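PDB 6SGF: beta-xylanase from Roseburia intestinalis L1-82, which probably cleaves internal beta-1,4-xylosidic linkages in xylans and binds xylan weakly through the CBM86 module present here. Local coordinates for residues 33-36 and 37-41; 8-11 and 12-15. All blocks are in the same frame, centred on the assembly; numbering follows the deposited sequence.

Interaction 1: 33-36 and 37-41. With XYP (beta-D-xylopyranose), chain H; XYP (beta-D-xylopyranose), chain C; XYP (beta-D-xylopyranose), chain D.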
# COMPACT_ATOMS: atom_id res chain seq x y z
N SER B 33 -13.23 12.10 6.33
CA SER B 33 -13.97 13.34 6.16
C SER B 33 -13.89 14.14 7.46
O SER B 33 -14.14 13.61 8.54
CB SER B 33 -15.44 13.07 5.79
OG SER B 33 -15.96 14.25 5.23
N PHE B 34 -13.59 15.43 7.33
CA PHE B 34 -13.37 16.27 8.50
C PHE B 34 -14.41 17.38 8.53
O PHE B 34 -14.58 18.11 7.55
CB PHE B 34 -12.00 16.91 8.50
CG PHE B 34 -10.87 15.97 8.28
CD1 PHE B 34 -10.39 15.75 7.00
CD2 PHE B 34 -10.24 15.37 9.35
CE1 PHE B 34 -9.33 14.89 6.78
CE2 PHE B 34 -9.15 14.53 9.15
CZ PHE B 34 -8.69 14.31 7.85
N ALA B 35 -15.09 17.52 9.65
CA ALA B 35 -16.14 18.52 9.78
C ALA B 35 -15.71 19.75 10.56
O ALA B 35 -16.27 20.83 10.33
CB ALA B 35 -17.34 17.87 10.47
N LYS B 36 -14.76 19.61 11.46
CA LYS B 36 -14.36 20.76 12.28
C LYS B 36 -12.84 20.84 12.37
O LYS B 36 -12.17 19.86 12.14
CB LYS B 36 -14.92 20.64 13.69
CG LYS B 36 -15.16 21.96 14.39
CD LYS B 36 -14.27 22.28 15.57
CE LYS B 36 -14.58 23.65 16.19
NZ LYS B 36 -14.21 24.78 15.32
N GLN B 37 -12.35 22.01 12.74
CA GLN B 37 -10.93 22.27 12.94
C GLN B 37 -10.40 21.26 13.96
O GLN B 37 -11.02 21.03 14.96
CB GLN B 37 -10.68 23.69 13.46
CG GLN B 37 -9.23 24.12 13.36
CD GLN B 37 -8.97 25.53 13.81
OE1 GLN B 37 -9.63 26.03 14.70
NE2 GLN B 37 -8.01 26.16 13.19
N TYR B 38 -9.24 20.72 13.65
CA TYR B 38 -8.46 19.80 14.48
C TYR B 38 -9.09 18.41 14.57
O TYR B 38 -8.55 17.55 15.29
CB TYR B 38 -8.20 20.32 15.92
CG TYR B 38 -7.43 21.63 15.90
CD1 TYR B 38 -6.32 21.79 15.10
CD2 TYR B 38 -7.83 22.72 16.68
CE1 TYR B 38 -5.63 22.99 15.05
CE2 TYR B 38 -7.12 23.94 16.64
CZ TYR B 38 -6.03 24.05 15.83
OH TYR B 38 -5.30 25.22 15.76
N ASN B 39 -10.19 18.15 13.84
CA ASN B 39 -10.66 16.79 13.65
C ASN B 39 -9.50 15.93 13.13
O ASN B 39 -8.68 16.38 12.32
CB ASN B 39 -11.80 16.71 12.62
CG ASN B 39 -13.22 16.90 13.20
OD1 ASN B 39 -14.20 16.83 12.46
ND2 ASN B 39 -13.33 17.15 14.49
N GLN B 40 -9.45 14.69 13.57
CA GLN B 40 -8.29 13.86 13.30
C GLN B 40 -8.61 12.38 13.54
O GLN B 40 -9.63 12.02 14.15
CB GLN B 40 -7.10 14.28 14.15
CG GLN B 40 -7.34 13.99 15.61
CD GLN B 40 -6.24 14.53 16.49
OE1 GLN B 40 -5.07 14.16 16.37
NE2 GLN B 40 -6.62 15.43 17.37
N VAL B 41 -7.70 11.53 13.05
CA VAL B 41 -7.75 10.09 13.27
C VAL B 41 -6.39 9.66 13.77
O VAL B 41 -5.36 10.22 13.38
CB VAL B 41 -8.11 9.32 11.98
CG1 VAL B 41 -8.20 7.81 12.26
CG2 VAL B 41 -9.40 9.81 11.43
C1 XYP H . -5.81 18.97 19.44
C2 XYP H . -4.79 18.29 18.52
C3 XYP H . -3.57 19.13 18.42
C4 XYP H . -3.88 20.58 18.12
C5 XYP H . -4.91 21.19 19.08
O2 XYP H . -4.57 16.97 19.00
O3 XYP H . -2.74 18.58 17.35
O4 XYP H . -2.63 21.29 18.21
O5 XYP H . -6.11 20.36 18.98
O1 XYP C . -10.97 17.65 22.86
C1 XYP C . -10.25 17.61 21.69
C2 XYP C . -10.21 19.01 21.07
C3 XYP C . -9.28 19.16 19.92
C4 XYP C . -8.00 18.51 20.35
C5 XYP C . -8.10 17.05 20.80
O2 XYP C . -11.55 19.30 20.65
O3 XYP C . -9.01 20.56 19.62
O4 XYP C . -7.12 18.56 19.25
O5 XYP C . -8.92 17.01 22.03
C1 XYP D . -2.40 22.46 17.52
C2 XYP D . -1.13 23.15 18.03
C3 XYP D . -0.78 24.36 17.24
C4 XYP D . -0.72 24.00 15.80
C5 XYP D . -1.95 23.24 15.30
O2 XYP D . -1.30 23.55 19.39
O3 XYP D . 0.53 24.80 17.63
O4 XYP D . -0.68 25.17 14.97
O5 XYP D . -2.17 22.04 16.09
O HOH W 1 -14.34 24.45 12.80

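Interaction 2: 8-11 and 12-15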
# COMPACT_ATOMS: atom_id res chain seq x y z
N VAL B 8 6.32 -1.42 5.77
CA VAL B 8 5.24 -0.74 5.06
C VAL B 8 3.92 -1.30 5.56
O VAL B 8 3.73 -2.52 5.55
CB VAL B 8 5.34 -0.93 3.54
CG1 VAL B 8 4.13 -0.31 2.85
CG2 VAL B 8 6.61 -0.37 2.96
N PHE B 9 3.00 -0.44 5.94
CA PHE B 9 1.66 -0.86 6.32
C PHE B 9 0.65 -0.21 5.40
O PHE B 9 0.48 1.02 5.43
CB PHE B 9 1.37 -0.52 7.78
CG PHE B 9 2.42 -0.99 8.72
CD1 PHE B 9 2.65 -2.34 8.89
CD2 PHE B 9 3.20 -0.08 9.41
CE1 PHE B 9 3.64 -2.79 9.77
CE2 PHE B 9 4.19 -0.51 10.29
CZ PHE B 9 4.41 -1.88 10.47
N THR B 10 -0.08 -1.03 4.64
CA THR B 10 -1.20 -0.51 3.87
C THR B 10 -2.37 -0.23 4.82
O THR B 10 -2.37 -0.64 5.99
CB THR B 10 -1.60 -1.47 2.76
OG1 THR B 10 -1.94 -2.75 3.27
CG2 THR B 10 -0.44 -1.65 1.74
N ALA B 11 -3.37 0.52 4.31
CA ALA B 11 -4.48 0.98 5.13
C ALA B 11 -5.18 -0.16 5.86
O ALA B 11 -5.51 -0.05 7.04
CB ALA B 11 -5.49 1.76 4.28
N ASP B 12 -5.40 -1.29 5.18
CA ASP B 12 -6.13 -2.36 5.85
C ASP B 12 -5.36 -2.98 7.01
O ASP B 12 -5.96 -3.74 7.78
CB ASP B 12 -6.55 -3.46 4.86
CG ASP B 12 -5.42 -4.35 4.41
OD1 ASP B 12 -4.27 -3.87 4.27
OD2 ASP B 12 -5.70 -5.53 4.11
N GLN B 13 -4.09 -2.65 7.19
CA GLN B 13 -3.34 -3.15 8.34
C GLN B 13 -3.35 -2.20 9.54
O GLN B 13 -2.88 -2.58 10.61
CB GLN B 13 -1.89 -3.43 7.94
CG GLN B 13 -1.72 -4.34 6.76
CD GLN B 13 -0.25 -4.55 6.41
OE1 GLN B 13 0.33 -3.81 5.63
NE2 GLN B 13 0.34 -5.57 7.00
N LEU B 14 -3.92 -1.00 9.39
CA LEU B 14 -3.89 0.03 10.41
C LEU B 14 -5.28 0.07 11.05
O LEU B 14 -6.27 0.37 10.37
CB LEU B 14 -3.50 1.37 9.79
CG LEU B 14 -2.09 1.43 9.21
CD1 LEU B 14 -1.89 2.73 8.47
CD2 LEU B 14 -1.08 1.29 10.36
N LYS B 15 -5.35 -0.12 12.35
CA LYS B 15 -6.63 -0.09 13.08
C LYS B 15 -6.83 1.27 13.73
O LYS B 15 -5.89 1.80 14.23
CB LYS B 15 -6.67 -1.15 14.16
CG LYS B 15 -7.33 -2.43 13.72
CD LYS B 15 -6.38 -3.42 13.17
CE LYS B 15 -7.08 -4.61 12.55
NZ LYS B 15 -6.81 -4.69 11.10

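Interaction 1: 33-36 and 37-41
Asn-39 reaches back to grip the backbone at Ala-35 and Lys-36, whose amides both donate to Asn-39 OD1, Ala-35 N and Lys-36 N each lying 3.0 Å away. This double grip on OD1 should hold the carboxamide firmly. A chi1 of -88° sets Asn-39 CG beside its own backbone N and turns the amide toward them. Both donors come from the same face: Ala-35 N is tilted modestly from the carbonyl plane, whereas Lys-36 N sits well above it. Asn-39 N also binds Lys-36 O at 3.1 Å, closing a type II beta turn. Tyr-38 takes the third position of the turn with a positive phi of 72°, and its ring lies between Gln-37 CG and C5 of the xylose of chain H, each over the ring centre. Gln-40 NE2 gives that sugar an almost straight bond (169°), 3.0 Å to O2; Lys-71 NZ binds Gln-40 OE1 and so helps position the amide. Platform and donor form part of the xylan site, to which Lys-71 and Asp-78 also contribute hydrogen bonds. Asn-39 CB meets the edge of the Phe-34 ring, 3.9 Å from Phe-34 CD2. The turn links strand 29-34 of one sheet to strand 40-50 of the other, with Phe-34 resting on Ile-109 and Val-121 between them.

Interaction 2: 8-11 and 12-15
Gln-13 extends its side chain back across Thr-10, and makes a useful case of a residue tying a turn to the strand before it. Gln-13 CB lies 3.4 Å from Thr-10 O, the same carbonyl that accepts from Gln-13 N. Gln-13 CG, carried beside the backbone N by a chi1 of -54°, lies 3.8 Å from both Thr-10 O and Thr-10 OG1. The chain then runs extended to CD and ends with Gln-13 OE1 accepting from Thr-10 N at 3.0 Å, the donor only 15° from the carbonyl plane. OE1 also lies near the Phe-9 ring plane, at its edge. Thr-10 is therefore held through its N-H as well as its carbonyl. Successive bonds from Gln-13 N to Thr-10 O and from Leu-14 N to Ala-11 O each span three residues, the signature of a short 3-10 turn, which here carries the chain from strand 6-10 to strand 15-19 in the opposite sheet of the sandwich. Thr-10 OG1 donates to Asp-12 OD1 at 2.8 Å, nearly along the C-O axis, and Gln-60 of the second subunit packs close by. Asp-12 OD2 approaches Glu-93 of that subunit, like charges that might favour protonation of one carboxyl group. Toward the interior, Leu-14 CD2 rests on Phe-9 CB at 4.0 Å, and Leu-14 continues onto Leu-123, Val-126, Trp-43 and Leu-45.

Interactions 1 and 2 show one principle at two places: a connection between the sheets of a beta-sandwich is fixed by an amide side chain that folds back onto the preceding backbone. Interaction 2 leads from strand 6-10 to 15-19, and interaction 1, later in the chain, from 29-34 to 40-50. The entering strands both pair with 119-130, and the leaving strands pair with each other. The centres of the two interactions are about 20 Å apart, with nearest atoms about 7 Å apart and not touching. Their surroundings differ: interaction 1 presents Tyr-38 and Gln-40 to the xylan chain, whereas interaction 2 meets the second subunit.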